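Local coordinates for heme-binding protein HutZ (PDB 3TGV) that binds heme and probably degrades it, as a heme oxygenase, to biliverdin beta and delta with release of its iron, at residues A[17-22]-A[60-65]; A[47-52]-A[119-124]. The protein carries 1 engineered substitution. All blocks are in the same frame, centred on the assembly; numbering follows the deposited sequence.

Contact 1: residues A[17-22]-A[60-65]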
loop_
_atom_site.group_PDB
_atom_site.type_symbol
_atom_site.label_atom_id
_atom_site.label_comp_id
_atom_site.label_asym_id
_atom_site.label_seq_id
_atom_site.Cartn_x
_atom_site.Cartn_y
_atom_site.Cartn_z
ATOM N N LEU A 17 -0.848 -7.748 -3.615
ATOM C CA LEU A 17 0.273 -6.826 -3.559
ATOM C C LEU A 17 -0.242 -5.410 -3.371
ATOM O O LEU A 17 -1.257 -5.011 -3.976
ATOM C CB LEU A 17 1.067 -6.876 -4.869
ATOM C CG LEU A 17 1.629 -8.219 -5.331
ATOM C CD1 LEU A 17 2.413 -8.068 -6.649
ATOM C CD2 LEU A 17 2.497 -8.817 -4.221
ATOM N N GLN A 18 0.454 -4.641 -2.547
ATOM C CA GLN A 18 0.252 -3.202 -2.543
ATOM C C GLN A 18 1.296 -2.582 -3.457
ATOM O O GLN A 18 2.483 -2.954 -3.410
ATOM C CB GLN A 18 0.355 -2.615 -1.133
ATOM C CG GLN A 18 -0.140 -3.535 -0.023
ATOM C CD GLN A 18 -1.562 -3.992 -0.204
ATOM O OE1 GLN A 18 -1.863 -5.189 -0.150
ATOM N NE2 GLN A 18 -2.460 -3.038 -0.401
ATOM N N LEU A 19 0.863 -1.623 -4.270
ATOM C CA LEU A 19 1.704 -1.055 -5.317
ATOM C C LEU A 19 1.826 0.461 -5.221
ATOM O O LEU A 19 0.841 1.159 -4.990
ATOM C CB LEU A 19 1.143 -1.411 -6.695
ATOM C CG LEU A 19 0.684 -2.848 -6.898
ATOM C CD1 LEU A 19 -0.126 -2.991 -8.189
ATOM C CD2 LEU A 19 1.886 -3.796 -6.876
ATOM N N ALA A 20 3.046 0.959 -5.403
ATOM C CA ALA A 20 3.265 2.377 -5.626
ATOM C C ALA A 20 3.723 2.576 -7.069
ATOM O O ALA A 20 4.778 2.080 -7.464
ATOM C CB ALA A 20 4.290 2.933 -4.649
ATOM N N THR A 21 2.924 3.296 -7.855
ATOM C CA THR A 21 3.258 3.548 -9.247
ATOM C C THR A 21 3.419 5.049 -9.458
ATOM O O THR A 21 3.160 5.841 -8.551
ATOM C CB THR A 21 2.177 2.993 -10.198
ATOM O OG1 THR A 21 0.917 3.596 -9.884
ATOM C CG2 THR A 21 2.050 1.486 -10.030
ATOM N N VAL A 22 3.853 5.440 -10.652
ATOM C CA VAL A 22 4.053 6.856 -10.952
ATOM C C VAL A 22 3.610 7.161 -12.370
ATOM O O VAL A 22 3.782 6.333 -13.268
ATOM C CB VAL A 22 5.525 7.279 -10.791
ATOM C CG1 VAL A 22 5.848 7.564 -9.335
ATOM C CG2 VAL A 22 6.445 6.200 -11.358
ATOM N N PRO A 60 7.301 2.472 -16.292
ATOM C CA PRO A 60 7.238 1.060 -15.898
ATOM C C PRO A 60 7.998 0.714 -14.626
ATOM O O PRO A 60 8.568 -0.372 -14.541
ATOM C CB PRO A 60 7.873 0.331 -17.100
ATOM C CG PRO A 60 7.965 1.370 -18.201
ATOM C CD PRO A 60 8.163 2.660 -17.464
ATOM N N GLN A 61 8.014 1.610 -13.652
ATOM C CA GLN A 61 8.638 1.290 -12.375
ATOM C C GLN A 61 7.583 1.235 -11.291
ATOM O O GLN A 61 6.640 2.026 -11.290
ATOM C CB GLN A 61 9.725 2.290 -12.023
ATOM C CG GLN A 61 9.263 3.702 -11.955
ATOM C CD GLN A 61 10.425 4.663 -11.931
ATOM O OE1 GLN A 61 11.439 4.409 -11.281
ATOM N NE2 GLN A 61 10.288 5.770 -12.641
ATOM N N VAL A 62 7.739 0.273 -10.389
ATOM C CA VAL A 62 6.787 0.035 -9.319
ATOM C C VAL A 62 7.541 -0.285 -8.043
ATOM O O VAL A 62 8.569 -0.942 -8.085
ATOM C CB VAL A 62 5.972 -1.228 -9.569
ATOM C CG1 VAL A 62 4.568 -1.054 -9.034
ATOM C CG2 VAL A 62 5.987 -1.582 -11.027
ATOM N N SER A 63 7.004 0.152 -6.916
ATOM C CA SER A 63 7.447 -0.344 -5.627
ATOM C C SER A 63 6.349 -1.286 -5.122
ATOM O O SER A 63 5.166 -0.930 -5.118
ATOM C CB SER A 63 7.731 0.817 -4.666
ATOM O OG SER A 63 8.142 0.368 -3.382
ATOM N N ILE A 64 6.736 -2.503 -4.739
ATOM C CA ILE A 64 5.777 -3.550 -4.370
ATOM C C ILE A 64 5.877 -3.944 -2.894
ATOM O O ILE A 64 6.976 -4.052 -2.338
ATOM C CB ILE A 64 6.010 -4.811 -5.212
ATOM C CG1 ILE A 64 5.719 -4.524 -6.686
ATOM C CG2 ILE A 64 5.155 -5.973 -4.697
ATOM C CD1 ILE A 64 6.276 -5.562 -7.626
ATOM N N MET A 65 4.735 -4.151 -2.254
ATOM C CA MET A 65 4.722 -4.604 -0.864
ATOM C C MET A 65 3.673 -5.681 -0.627
ATOM O O MET A 65 2.517 -5.562 -1.055
ATOM C CB MET A 65 4.502 -3.430 0.095
ATOM C CG MET A 65 4.390 -3.842 1.550
ATOM S SD MET A 65 4.352 -2.447 2.700
ATOM C CE MET A 65 2.847 -1.644 2.163
HETATM O O HOH W 1 4.404 3.364 -12.433
#

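Contact 2: residues A[47-52]-A[119-124]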
loop_
_atom_site.group_PDB
_atom_site.type_symbol
_atom_site.label_atom_id
_atom_site.label_comp_id
_atom_site.label_asym_id
_atom_site.label_seq_id
_atom_site.Cartn_x
_atom_site.Cartn_y
_atom_site.Cartn_z
ATOM N N SER A 47 -7.118 -2.929 -14.320
ATOM C CA SER A 47 -7.943 -2.174 -15.254
ATOM C C SER A 47 -7.292 -0.883 -15.743
ATOM O O SER A 47 -6.861 -0.051 -14.949
ATOM C CB SER A 47 -9.300 -1.875 -14.612
ATOM O OG SER A 47 -10.146 -1.158 -15.492
ATOM N N HIS A 48 -7.253 -0.716 -17.064
ATOM C CA HIS A 48 -6.751 0.505 -17.685
ATOM C C HIS A 48 -7.556 1.728 -17.257
ATOM O O HIS A 48 -7.083 2.864 -17.355
ATOM C CB HIS A 48 -6.766 0.376 -19.209
ATOM C CG HIS A 48 -6.137 1.535 -19.917
ATOM N ND1 HIS A 48 -6.874 2.587 -20.423
ATOM C CD2 HIS A 48 -4.842 1.816 -20.189
ATOM C CE1 HIS A 48 -6.054 3.463 -20.982
ATOM N NE2 HIS A 48 -4.817 3.017 -20.852
ATOM N N ILE A 49 -8.771 1.509 -16.775
ATOM C CA ILE A 49 -9.539 2.624 -16.231
ATOM C C ILE A 49 -8.884 3.223 -14.973
ATOM O O ILE A 49 -8.975 4.424 -14.720
ATOM C CB ILE A 49 -10.985 2.236 -15.969
ATOM C CG1 ILE A 49 -11.658 1.857 -17.296
ATOM C CG2 ILE A 49 -11.737 3.395 -15.315
ATOM C CD1 ILE A 49 -13.045 1.276 -17.133
ATOM N N ALA A 50 -8.195 2.394 -14.199
ATOM C CA ALA A 50 -7.569 2.868 -12.965
ATOM C C ALA A 50 -6.175 3.449 -13.232
ATOM O O ALA A 50 -5.521 3.093 -14.210
ATOM C CB ALA A 50 -7.495 1.732 -11.954
ATOM N N ARG A 51 -5.722 4.342 -12.364
ATOM C CA ARG A 51 -4.436 4.999 -12.553
ATOM C C ARG A 51 -3.244 4.062 -12.580
ATOM O O ARG A 51 -2.305 4.288 -13.341
ATOM C CB ARG A 51 -4.189 6.021 -11.460
ATOM C CG ARG A 51 -5.066 7.211 -11.558
ATOM C CD ARG A 51 -4.586 8.328 -10.662
ATOM N NE ARG A 51 -5.634 9.331 -10.566
ATOM C CZ ARG A 51 -5.731 10.231 -9.598
ATOM N NH1 ARG A 51 -4.828 10.267 -8.624
ATOM N NH2 ARG A 51 -6.737 11.095 -9.611
ATOM N N HIS A 52 -3.246 3.034 -11.737
ATOM C CA HIS A 52 -2.030 2.220 -11.631
ATOM C C HIS A 52 -1.692 1.525 -12.957
ATOM O O HIS A 52 -0.523 1.346 -13.297
ATOM C CB HIS A 52 -2.097 1.219 -10.462
ATOM C CG HIS A 52 -3.289 0.318 -10.496
ATOM N ND1 HIS A 52 -3.526 -0.640 -9.532
ATOM C CD2 HIS A 52 -4.315 0.226 -11.376
ATOM C CE1 HIS A 52 -4.652 -1.274 -9.812
ATOM N NE2 HIS A 52 -5.142 -0.772 -10.932
ATOM N N LEU A 119 -12.268 -8.950 -20.543
ATOM C CA LEU A 119 -12.456 -7.515 -20.700
ATOM C C LEU A 119 -11.236 -6.833 -21.301
ATOM O O LEU A 119 -10.098 -7.136 -20.927
ATOM C CB LEU A 119 -12.786 -6.889 -19.352
ATOM C CG LEU A 119 -13.930 -7.565 -18.606
ATOM C CD1 LEU A 119 -14.167 -6.854 -17.287
ATOM C CD2 LEU A 119 -15.190 -7.561 -19.460
ATOM N N GLN A 120 -11.472 -5.899 -22.219
ATOM C CA GLN A 120 -10.376 -5.254 -22.933
ATOM C C GLN A 120 -9.586 -4.271 -22.073
ATOM O O GLN A 120 -8.374 -4.128 -22.259
ATOM C CB GLN A 120 -10.848 -4.589 -24.235
ATOM C CG GLN A 120 -11.430 -3.187 -24.092
ATOM C CD GLN A 120 -11.161 -2.327 -25.323
ATOM O OE1 GLN A 120 -10.050 -2.314 -25.858
ATOM N NE2 GLN A 120 -12.181 -1.615 -25.783
ATOM N N ASP A 121 -10.240 -3.596 -21.128
ATOM C CA ASP A 121 -9.462 -2.713 -20.257
ATOM C C ASP A 121 -8.632 -3.454 -19.203
ATOM O O ASP A 121 -7.804 -2.846 -18.533
ATOM C CB ASP A 121 -10.273 -1.550 -19.647
ATOM C CG ASP A 121 -11.642 -1.961 -19.183
ATOM O OD1 ASP A 121 -11.738 -2.791 -18.258
ATOM O OD2 ASP A 121 -12.624 -1.424 -19.730
ATOM N N PHE A 122 -8.823 -4.761 -19.069
ATOM C CA PHE A 122 -7.985 -5.507 -18.134
ATOM C C PHE A 122 -6.704 -5.985 -18.773
ATOM O O PHE A 122 -6.719 -6.800 -19.690
ATOM C CB PHE A 122 -8.739 -6.643 -17.457
ATOM C CG PHE A 122 -9.455 -6.213 -16.217
ATOM C CD1 PHE A 122 -10.733 -5.694 -16.290
ATOM C CD2 PHE A 122 -8.833 -6.294 -14.977
ATOM C CE1 PHE A 122 -11.394 -5.281 -15.151
ATOM C CE2 PHE A 122 -9.487 -5.884 -13.832
ATOM C CZ PHE A 122 -10.770 -5.377 -13.918
ATOM N N MET A 123 -5.598 -5.446 -18.274
ATOM C CA MET A 123 -4.280 -5.697 -18.819
ATOM C C MET A 123 -3.490 -6.566 -17.849
ATOM O O MET A 123 -3.664 -6.463 -16.635
ATOM C CB MET A 123 -3.549 -4.370 -19.013
ATOM C CG MET A 123 -4.356 -3.323 -19.741
ATOM S SD MET A 123 -3.535 -1.721 -19.720
ATOM C CE MET A 123 -3.563 -1.333 -21.474
ATOM N N LEU A 124 -2.618 -7.411 -18.385
ATOM C CA LEU A 124 -1.776 -8.259 -17.549
ATOM C C LEU A 124 -0.351 -7.727 -17.526
ATOM O O LEU A 124 0.303 -7.642 -18.564
ATOM C CB LEU A 124 -1.800 -9.694 -18.073
ATOM C CG LEU A 124 -0.899 -10.731 -17.399
ATOM C CD1 LEU A 124 -1.291 -10.936 -15.940
ATOM C CD2 LEU A 124 -0.978 -12.036 -18.165
#

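Contact 1: residues A[17-22]-A[60-65]
Gln18 and Met65 form one hydrogen-bonded antiparallel pair, with Gln18 N 2.7 Å from Met65 O and Met65 N returning the bond to Gln18 O. Ala20 and Ser63 form the next, Ala20 N donating to Ser63 O at 2.9 Å and Ser63 N to Ala20 O. Leu19 and Ile64 sit between them as a non-hydrogen-bonded pair. Beyond these bonds the backbones are bridged by a water, which accepts from Val22 N at 2.8 Å and lies equally close to Gln61 O.

Apolar packing fills the face of Leu19 and Ile64. Leu19 CD2 lies 3.9 Å from Ile64 CG1, the two side chains running side by side in the same direction. With its CG2 anti to the backbone N, Ile64 turns that methyl to the forked end of Leu17, touching CD2 at 3.9 Å. Thr21 CG2 meets Val62 CG1 at 3.7 Å, while Thr21 OG1 is bonded to Asn55.

The other face carries Gln18, Ala20, Ser63 and Met65. Met65 bends at its last torsion (chi3 62°), which brings CE to 4.2 Å from Gln18 CG. Ser63 OG bonds to Asp85 and to Val30 N of the second subunit, and Met65 packs on that same valine. Two central antiparallel strands with one face turned to the partner subunit are consistent with the dimeric FMN-binding split barrel of the pyridoxamine 5'-phosphate oxidase clan.

Contact 2: residues A[47-52]-A[119-124]
His48 N donates to Asp121 O at 2.6 Å, the one direct hydrogen bond between 47-52 and 119-124. It is nearly straight at the hydrogen (167°). The same oxygen also receives a CA-H...O contact from Ser47 CA at 3.4 Å, so two successive residues converge on it.

Ser47 and Phe122 make a non-hydrogen-bonded antiparallel pair, in which the serine methylene lies over one face of the phenyl ring. Ser47 CB stands 4.0 Å from the Phe122 ring centroid, 17° off the normal and displaced toward the CZ side, a CH-pi contact.

Strands 41-47 and 122-129 are antiparallel neighbours in the sheet, and this contact lies where the first ends and the second begins. From Ser47 to Ala50 the chain makes a type I turn, Ala50 N bonding to Ser47 O, and reaches the N-cap of helix 51-58 at Ala50. An ST turn overlaps it: Ser47 OG, anti to its own N (chi1 -179°), accepts from Ile49 N at 3.3 Å.

The remaining contacts join side chains. The Met123 chain runs obliquely past the imidazole of His48, placing CE 3.6 Å from His48 CD2 and SD at the ring's edge, 4.8 Å from its centroid. His48 NE2 has a weak hydrogen bond to Glu57 on helix 51-58. Ile49 CD1 packs against the Asp121 carboxylate, 3.8 Å from OD2.

Overall arrangement
Contact 1 is buried and central, whereas contact 2 lies at the surface, their centres about 15 Å apart. Both belong to the same antiparallel sheet but join different strand pairs: 16-22 with 61-67 in the first, and the end of 41-47 with the start of 122-129 in the second. Helix 51-58 connects them, beginning in segment 47-52 and leading into strand 61-67; Thr21 packs directly on His52. Contact 1 rests on regular paired backbone bonds, with aliphatic packing on one face and a mixed face toward the second subunit. Contact 2 relies on a single cross-segment hydrogen bond, a turn and mixed aromatic, sulfur and carboxylate contacts; there Arg51 alone reaches the partner, through a salt bridge to Asp85 of the second subunit.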